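PDB 2E8B: probable molybdenum cofactor guanylyltransferase from Aquifex aeolicus, which probably transfers the GMP moiety of GTP to Mo-molybdopterin, in a magnesium-dependent reaction that yields the guanine dinucleotide form of the molybdenum cofactor. Local coordinates for residues Val14-Val19 / Glu98-Leu103; Tyr117-Phe122 / Val138-Lys143. All blocks are in the same frame, centred on the assembly; numbering follows the deposited sequence.

In the fold
Both contacts are buried and meet on one sheet, in which strand 99-104 pairs in parallel with strand 16-22 and antiparallel with strand 140-142. Interaction 1 lies within the sheet, nearer the centre of the chain, and is held by backbone hydrogen bonds with apolar side chains on both faces. Interaction 2 packs the end of helix 112-120 onto strand 140-142 without a hydrogen bond between its segments; of its touching residues, Phe122 alone is partly exposed. The two join directly: Val102 N lies 2.8 Å from Gly139 O, a probable hydrogen bond, and Val140 and Leu119 both touch Phe101, so one side of interaction 1 continues into the apolar packing of interaction 2.

Interaction 1 (Val14-Val19 / Glu98-Leu103); sequences VNTCYV and ENVFVL
Tyr18 lays the edge of its ring against Val100, with CE1 3.9 Å from Val100 CB, on one face of a parallel strand pair. Its CG stands beside the backbone N (chi1 -69°), which turns the ring back along the strand to Val100, two residues before its bridge partner Val102; Phe101 O also lies near the ring plane at that edge. Thr16 adds its hydroxyl to the same patch, OG1 lying against Val100 CG1.

On the other face Phe101 and Leu103 flank Cys17. The sulfur lies obliquely to the Phe101 ring, 5.2 Å from SG to the ring centroid, and SG also meets Leu103 CB at 4.0 Å. Before the strand proper, Val14 sends CG1 to Phe101 N and Asn99 O, both 3.7 Å away, while its CG2 reaches Asn99 CB.

The backbones are zipped by the staggered bonds of parallel strands. Phe101 N gives a nearly straight bond to Thr16 O (173° at the hydrogen) in the carbonyl plane, Tyr18 N bonds to Phe101 O at 2.9 Å, and Leu103 N bonds to Tyr18 O. Where the strands part, a water takes over: it accepts from Thr16 N and donates to Asn99 O at 2.6 Å, filling the next rung of the ladder.

Strand 16-22 is paired on its other edge with strand 56-61, and strand 99-104 with strand 140-142, so this pair is internal to the sheet of the GT-A-like nucleotidyltransferase domain. Helix 32-51 packs on the face of Cys17, Val19 and Leu103, whereas the Tyr18 ring meets Tyr58 on the opposite face. Both strands lead toward the predicted GTP site, with Leu20 and Asp106 just beyond.

Interaction 2 (Tyr117-Phe122 / Val138-Lys143); sequences YVLENF and VGVYSK
The backbones stay well apart where the last turn of helix 112-120 and the residues after it pass over the corner at 138-139 and the start of strand 140-142: the CA atoms of Val118 and Gly139 are 6.5 Å from each other, and those of Phe122 and Val140 6.8 Å. Val140 bridges much of this gap. Its CG1, anti to the backbone N (chi1 180°), presses over one face of the Phe122 ring, 3.6 Å from the centroid and only 17° off the ring normal, a CH-pi contact displaced toward the CD1-CE1 rim. CB of Val140 backs up the methyl, lying 3.5 Å from Phe122 CD1. The other branch, CG2, turns to Leu119 and meets CD2 at 3.9 Å, the two side chains crossing at about a right angle. Val118 CG1 rests on Gly139 CA, where no side chain intervenes.

The helix end is tied within itself. Tyr117 O accepts from Asn121 N and, from the opposite face of its carbonyl plane, from Asn121 ND2 at 2.9 Å, and this amide nitrogen also sits over the centre of the Tyr117 ring.

Between the segments the chemistry is wholly apolar: dispersion contacts from the helix, and a CH-pi contact from Phe122 just beyond it, join this part of the chain to the sheet, while backbone hydrogen bonds tie Gly139 to Val102 and Val140 to Ser127, on the neighbouring strands.

Interaction 1 (Val14-Val19 / Glu98-Leu103)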
ATOM      1  N   VAL A  14      -5.942   5.561  12.849  1.00 24.16           N
ATOM      2  CA  VAL A  14      -5.403   4.552  11.951  1.00 21.79           C
ATOM      3  C   VAL A  14      -4.016   4.251  12.509  1.00 20.51           C
ATOM      4  O   VAL A  14      -3.081   5.033  12.334  1.00 21.97           O
ATOM      5  CB  VAL A  14      -5.290   5.082  10.500  1.00 20.37           C
ATOM      6  CG1 VAL A  14      -4.687   4.009   9.598  1.00 20.07           C
ATOM      7  CG2 VAL A  14      -6.667   5.487   9.984  1.00 20.36           C
ATOM      8  N   ASN A  15      -3.896   3.126  13.207  1.00 19.80           N
ATOM      9  CA  ASN A  15      -2.633   2.738  13.822  1.00 19.94           C
ATOM     10  C   ASN A  15      -1.878   1.634  13.091  1.00 18.97           C
ATOM     11  O   ASN A  15      -0.750   1.308  13.462  1.00 18.12           O
ATOM     12  CB  ASN A  15      -2.877   2.286  15.265  1.00 23.02           C
ATOM     13  CG  ASN A  15      -3.497   3.371  16.119  1.00 25.68           C
ATOM     14  OD1 ASN A  15      -2.921   4.445  16.292  1.00 28.05           O
ATOM     15  ND2 ASN A  15      -4.677   3.093  16.663  1.00 26.11           N
ATOM     16  N   THR A  16      -2.485   1.055  12.058  1.00 18.38           N
ATOM     17  CA  THR A  16      -1.821  -0.024  11.335  1.00 18.62           C
ATOM     18  C   THR A  16      -1.682   0.250   9.841  1.00 16.80           C
ATOM     19  O   THR A  16      -2.526   0.907   9.231  1.00 16.58           O
ATOM     20  CB  THR A  16      -2.565  -1.360  11.543  1.00 18.95           C
ATOM     21  OG1 THR A  16      -3.769  -1.371  10.771  1.00 24.26           O
ATOM     22  CG2 THR A  16      -2.932  -1.530  13.011  1.00 19.75           C
ATOM     23  N   CYS A  17      -0.601  -0.261   9.261  1.00 16.25           N
ATOM     24  CA  CYS A  17      -0.324  -0.077   7.844  1.00 15.19           C
ATOM     25  C   CYS A  17       0.145  -1.377   7.205  1.00 15.22           C
ATOM     26  O   CYS A  17       0.885  -2.154   7.815  1.00 15.21           O
ATOM     27  CB  CYS A  17       0.754   0.996   7.666  1.00 15.83           C
ATOM     28  SG  CYS A  17       1.304   1.335   5.965  1.00 15.89           S
ATOM     29  N   TYR A  18      -0.283  -1.599   5.967  1.00 13.80           N
ATOM     30  CA  TYR A  18       0.098  -2.785   5.219  1.00 12.55           C
ATOM     31  C   TYR A  18       0.918  -2.358   4.017  1.00 12.26           C
ATOM     32  O   TYR A  18       0.453  -1.579   3.194  1.00 14.24           O
ATOM     33  CB  TYR A  18      -1.146  -3.533   4.757  1.00 14.82           C
ATOM     34  CG  TYR A  18      -1.887  -4.150   5.903  1.00 13.36           C
ATOM     35  CD1 TYR A  18      -2.812  -3.409   6.626  1.00 15.56           C
ATOM     36  CD2 TYR A  18      -1.610  -5.454   6.312  1.00 13.99           C
ATOM     37  CE1 TYR A  18      -3.445  -3.940   7.736  1.00 14.68           C
ATOM     38  CE2 TYR A  18      -2.239  -6.003   7.424  1.00 15.85           C
ATOM     39  CZ  TYR A  18      -3.154  -5.236   8.131  1.00 16.13           C
ATOM     40  OH  TYR A  18      -3.781  -5.757   9.229  1.00 16.63           O
ATOM     41  N   VAL A  19       2.149  -2.853   3.944  1.00 12.97           N
ATOM     42  CA  VAL A  19       3.040  -2.540   2.838  1.00 14.02           C
ATOM     43  C   VAL A  19       2.939  -3.700   1.863  1.00 14.66           C
ATOM     44  O   VAL A  19       3.267  -4.839   2.204  1.00 14.92           O
ATOM     45  CB  VAL A  19       4.497  -2.383   3.325  1.00 12.96           C
ATOM     46  CG1 VAL A  19       5.424  -2.170   2.141  1.00 13.29           C
ATOM     47  CG2 VAL A  19       4.595  -1.214   4.293  1.00 14.69           C
ATOM     48  N   GLU A  98     -10.907  -0.877  12.042  1.00 22.58           N
ATOM     49  CA  GLU A  98     -11.852  -0.551  10.973  1.00 23.55           C
ATOM     50  C   GLU A  98     -11.247   0.120   9.743  1.00 21.47           C
ATOM     51  O   GLU A  98     -11.722  -0.080   8.623  1.00 21.79           O
ATOM     52  CB  GLU A  98     -12.980   0.328  11.522  1.00 27.25           C
ATOM     53  CG  GLU A  98     -14.009   0.731  10.477  1.00 32.94           C
ATOM     54  CD  GLU A  98     -14.631  -0.466   9.782  1.00 36.18           C
ATOM     55  OE1 GLU A  98     -15.234  -1.311  10.476  1.00 38.81           O
ATOM     56  OE2 GLU A  98     -14.516  -0.561   8.541  1.00 36.46           O
ATOM     57  N   ASN A  99     -10.214   0.926   9.951  1.00 18.79           N
ATOM     58  CA  ASN A  99      -9.555   1.613   8.848  1.00 17.18           C
ATOM     59  C   ASN A  99      -8.056   1.365   8.942  1.00 17.96           C
ATOM     60  O   ASN A  99      -7.462   1.521  10.009  1.00 17.49           O
ATOM     61  CB  ASN A  99      -9.843   3.115   8.917  1.00 18.08           C
ATOM     62  CG  ASN A  99     -11.322   3.424   8.841  1.00 21.50           C
ATOM     63  OD1 ASN A  99     -11.984   3.105   7.854  1.00 20.43           O
ATOM     64  ND2 ASN A  99     -11.853   4.048   9.889  1.00 23.04           N
ATOM     65  N   VAL A 100      -7.446   0.965   7.831  1.00 16.17           N
ATOM     66  CA  VAL A 100      -6.016   0.700   7.823  1.00 14.98           C
ATOM     67  C   VAL A 100      -5.348   1.386   6.643  1.00 14.81           C
ATOM     68  O   VAL A 100      -5.987   1.653   5.621  1.00 13.89           O
ATOM     69  CB  VAL A 100      -5.722  -0.822   7.756  1.00 15.71           C
ATOM     70  CG1 VAL A 100      -6.365  -1.531   8.948  1.00 16.14           C
ATOM     71  CG2 VAL A 100      -6.230  -1.399   6.443  1.00 15.90           C
ATOM     72  N   PHE A 101      -4.064   1.694   6.794  1.00 13.23           N
ATOM     73  CA  PHE A 101      -3.339   2.334   5.713  1.00 12.88           C
ATOM     74  C   PHE A 101      -2.766   1.265   4.790  1.00 13.92           C
ATOM     75  O   PHE A 101      -2.414   0.164   5.230  1.00 14.63           O
ATOM     76  CB  PHE A 101      -2.205   3.212   6.248  1.00 12.92           C
ATOM     77  CG  PHE A 101      -1.839   4.332   5.321  1.00 12.38           C
ATOM     78  CD1 PHE A 101      -0.930   4.133   4.291  1.00 15.36           C
ATOM     79  CD2 PHE A 101      -2.462   5.572   5.435  1.00 14.39           C
ATOM     80  CE1 PHE A 101      -0.648   5.151   3.379  1.00 14.25           C
ATOM     81  CE2 PHE A 101      -2.188   6.597   4.529  1.00 16.33           C
ATOM     82  CZ  PHE A 101      -1.278   6.382   3.496  1.00 12.91           C
ATOM     83  N   VAL A 102      -2.700   1.592   3.504  1.00 13.43           N
ATOM     84  CA  VAL A 102      -2.162   0.691   2.492  1.00 13.15           C
ATOM     85  C   VAL A 102      -1.086   1.479   1.767  1.00 13.89           C
ATOM     86  O   VAL A 102      -1.311   2.614   1.339  1.00 12.36           O
ATOM     87  CB  VAL A 102      -3.253   0.248   1.499  1.00 12.65           C
ATOM     88  CG1 VAL A 102      -2.632  -0.567   0.369  1.00 14.56           C
ATOM     89  CG2 VAL A 102      -4.301  -0.586   2.224  1.00 14.74           C
ATOM     90  N   LEU A 103       0.086   0.871   1.629  1.00 12.34           N
ATOM     91  CA  LEU A 103       1.216   1.543   1.016  1.00 14.85           C
ATOM     92  C   LEU A 103       1.982   0.581   0.117  1.00 13.96           C
ATOM     93  O   LEU A 103       2.465  -0.451   0.576  1.00 15.45           O
ATOM     94  CB  LEU A 103       2.120   2.069   2.140  1.00 17.50           C
ATOM     95  CG  LEU A 103       3.272   3.037   1.895  1.00 20.21           C
ATOM     96  CD1 LEU A 103       2.762   4.310   1.234  1.00 16.81           C
ATOM     97  CD2 LEU A 103       3.921   3.369   3.240  1.00 18.51           C
TER
HETATM   98  O   HOH W   1      -5.396   0.807  11.423  1.00 18.67           O

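Interaction 2 (Tyr117-Phe122 / Val138-Lys143)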
ATOM      1  N   TYR A 117      -0.290  13.509   5.540  1.00 12.29           N
ATOM      2  CA  TYR A 117      -1.251  14.396   4.888  1.00 12.53           C
ATOM      3  C   TYR A 117      -2.484  13.592   4.495  1.00 12.88           C
ATOM      4  O   TYR A 117      -3.616  14.074   4.608  1.00 12.94           O
ATOM      5  CB  TYR A 117      -0.656  15.055   3.637  1.00 11.61           C
ATOM      6  CG  TYR A 117      -1.543  16.143   3.058  1.00 11.82           C
ATOM      7  CD1 TYR A 117      -1.682  17.371   3.703  1.00 13.10           C
ATOM      8  CD2 TYR A 117      -2.252  15.936   1.874  1.00 14.04           C
ATOM      9  CE1 TYR A 117      -2.505  18.371   3.184  1.00 14.74           C
ATOM     10  CE2 TYR A 117      -3.080  16.930   1.344  1.00 14.61           C
ATOM     11  CZ  TYR A 117      -3.200  18.141   2.008  1.00 15.78           C
ATOM     12  OH  TYR A 117      -4.030  19.118   1.512  1.00 17.41           O
ATOM     13  N   VAL A 118      -2.268  12.359   4.044  1.00 12.82           N
ATOM     14  CA  VAL A 118      -3.393  11.515   3.666  1.00 12.65           C
ATOM     15  C   VAL A 118      -4.213  11.189   4.908  1.00 12.51           C
ATOM     16  O   VAL A 118      -5.439  11.279   4.885  1.00 12.67           O
ATOM     17  CB  VAL A 118      -2.929  10.215   2.973  1.00 10.98           C
ATOM     18  CG1 VAL A 118      -4.125   9.286   2.745  1.00 13.39           C
ATOM     19  CG2 VAL A 118      -2.300  10.558   1.637  1.00 13.49           C
ATOM     20  N   LEU A 119      -3.536  10.840   6.000  1.00 11.42           N
ATOM     21  CA  LEU A 119      -4.237  10.526   7.242  1.00 10.97           C
ATOM     22  C   LEU A 119      -5.082  11.702   7.720  1.00 12.03           C
ATOM     23  O   LEU A 119      -6.215  11.521   8.173  1.00 13.62           O
ATOM     24  CB  LEU A 119      -3.250  10.154   8.353  1.00 12.82           C
ATOM     25  CG  LEU A 119      -2.538   8.805   8.236  1.00 11.83           C
ATOM     26  CD1 LEU A 119      -1.583   8.623   9.406  1.00 15.38           C
ATOM     27  CD2 LEU A 119      -3.567   7.694   8.220  1.00 14.60           C
ATOM     28  N   GLU A 120      -4.518  12.902   7.640  1.00 12.51           N
ATOM     29  CA  GLU A 120      -5.226  14.099   8.083  1.00 12.67           C
ATOM     30  C   GLU A 120      -6.492  14.331   7.267  1.00 13.69           C
ATOM     31  O   GLU A 120      -7.496  14.807   7.792  1.00 12.86           O
ATOM     32  CB  GLU A 120      -4.310  15.327   7.971  1.00 13.56           C
ATOM     33  CG  GLU A 120      -4.957  16.635   8.425  1.00 15.84           C
ATOM     34  CD  GLU A 120      -4.042  17.843   8.259  1.00 16.37           C
ATOM     35  OE1 GLU A 120      -2.853  17.750   8.633  1.00 13.34           O
ATOM     36  OE2 GLU A 120      -4.517  18.894   7.771  1.00 18.82           O
ATOM     37  N   ASN A 121      -6.439  13.977   5.987  1.00 13.08           N
ATOM     38  CA  ASN A 121      -7.569  14.173   5.083  1.00 12.72           C
ATOM     39  C   ASN A 121      -8.414  12.931   4.823  1.00 13.70           C
ATOM     40  O   ASN A 121      -9.208  12.903   3.879  1.00 15.26           O
ATOM     41  CB  ASN A 121      -7.055  14.724   3.753  1.00 13.93           C
ATOM     42  CG  ASN A 121      -6.588  16.152   3.872  1.00 16.39           C
ATOM     43  OD1 ASN A 121      -7.399  17.075   3.902  1.00 19.28           O
ATOM     44  ND2 ASN A 121      -5.276  16.346   3.961  1.00 17.98           N
ATOM     45  N   PHE A 122      -8.271  11.915   5.666  1.00 14.39           N
ATOM     46  CA  PHE A 122      -9.037  10.691   5.478  1.00 15.25           C
ATOM     47  C   PHE A 122     -10.546  10.861   5.653  1.00 16.00           C
ATOM     48  O   PHE A 122     -11.011  11.545   6.563  1.00 17.06           O
ATOM     49  CB  PHE A 122      -8.551   9.599   6.437  1.00 16.03           C
ATOM     50  CG  PHE A 122      -9.455   8.399   6.491  1.00 15.83           C
ATOM     51  CD1 PHE A 122      -9.761   7.690   5.331  1.00 16.00           C
ATOM     52  CD2 PHE A 122     -10.028   7.993   7.692  1.00 17.48           C
ATOM     53  CE1 PHE A 122     -10.628   6.593   5.366  1.00 17.83           C
ATOM     54  CE2 PHE A 122     -10.893   6.901   7.737  1.00 17.56           C
ATOM     55  CZ  PHE A 122     -11.195   6.200   6.571  1.00 16.34           C
ATOM     56  N   VAL A 138      -1.920   3.923  -2.122  1.00 10.83           N
ATOM     57  CA  VAL A 138      -1.400   4.885  -1.155  1.00 12.53           C
ATOM     58  C   VAL A 138      -2.630   5.552  -0.552  1.00 11.96           C
ATOM     59  O   VAL A 138      -3.149   6.542  -1.072  1.00 14.17           O
ATOM     60  CB  VAL A 138      -0.492   5.968  -1.791  1.00 10.80           C
ATOM     61  CG1 VAL A 138      -0.057   6.968  -0.720  1.00 14.89           C
ATOM     62  CG2 VAL A 138       0.744   5.322  -2.418  1.00 11.43           C
ATOM     63  N   GLY A 139      -3.124   4.977   0.536  1.00 12.68           N
ATOM     64  CA  GLY A 139      -4.300   5.546   1.159  1.00 11.94           C
ATOM     65  C   GLY A 139      -4.839   4.734   2.312  1.00 14.40           C
ATOM     66  O   GLY A 139      -4.228   3.764   2.759  1.00 15.16           O
ATOM     67  N   VAL A 140      -6.005   5.147   2.795  1.00 12.94           N
ATOM     68  CA  VAL A 140      -6.661   4.471   3.897  1.00 13.26           C
ATOM     69  C   VAL A 140      -7.877   3.754   3.347  1.00 13.66           C
ATOM     70  O   VAL A 140      -8.690   4.353   2.638  1.00 14.08           O
ATOM     71  CB  VAL A 140      -7.105   5.470   4.984  1.00 12.34           C
ATOM     72  CG1 VAL A 140      -7.797   4.732   6.132  1.00 13.69           C
ATOM     73  CG2 VAL A 140      -5.889   6.222   5.510  1.00 13.68           C
ATOM     74  N   TYR A 141      -7.977   2.469   3.670  1.00 12.46           N
ATOM     75  CA  TYR A 141      -9.086   1.624   3.235  1.00 12.47           C
ATOM     76  C   TYR A 141      -9.852   1.102   4.437  1.00 14.58           C
ATOM     77  O   TYR A 141      -9.258   0.788   5.469  1.00 14.02           O
ATOM     78  CB  TYR A 141      -8.579   0.417   2.443  1.00 13.60           C
ATOM     79  CG  TYR A 141      -8.232   0.711   1.006  1.00 13.98           C
ATOM     80  CD1 TYR A 141      -7.050   1.374   0.666  1.00 13.83           C
ATOM     81  CD2 TYR A 141      -9.098   0.337  -0.019  1.00 11.63           C
ATOM     82  CE1 TYR A 141      -6.739   1.658  -0.670  1.00 13.30           C
ATOM     83  CE2 TYR A 141      -8.801   0.616  -1.351  1.00 13.69           C
ATOM     84  CZ  TYR A 141      -7.627   1.274  -1.669  1.00 12.81           C
ATOM     85  OH  TYR A 141      -7.372   1.561  -2.988  1.00 14.39           O
ATOM     86  N   SER A 142     -11.169   0.993   4.282  1.00 17.27           N
ATOM     87  CA  SER A 142     -12.045   0.494   5.336  1.00 18.63           C
ATOM     88  C   SER A 142     -12.236  -1.015   5.237  1.00 18.90           C
ATOM     89  O   SER A 142     -12.428  -1.561   4.153  1.00 19.95           O
ATOM     90  CB  SER A 142     -13.413   1.174   5.251  1.00 19.82           C
ATOM     91  OG  SER A 142     -14.332   0.568   6.143  1.00 22.95           O
ATOM     92  N   LYS A 143     -12.196  -1.688   6.381  1.00 20.65           N
ATOM     93  CA  LYS A 143     -12.374  -3.132   6.409  1.00 22.23           C
ATOM     94  C   LYS A 143     -13.777  -3.495   5.922  1.00 21.02           C
ATOM     95  O   LYS A 143     -14.013  -4.608   5.451  1.00 22.27           O
ATOM     96  CB  LYS A 143     -12.165  -3.656   7.833  1.00 22.82           C
ATOM     97  CG  LYS A 143     -12.074  -5.164   7.928  1.00 23.01           C
ATOM     98  CD  LYS A 143     -11.913  -5.613   9.368  1.00 23.55           C
ATOM     99  CE  LYS A 143     -11.876  -7.129   9.465  1.00 22.49           C
ATOM    100  NZ  LYS A 143     -10.680  -7.704   8.790  1.00 21.51           N
TER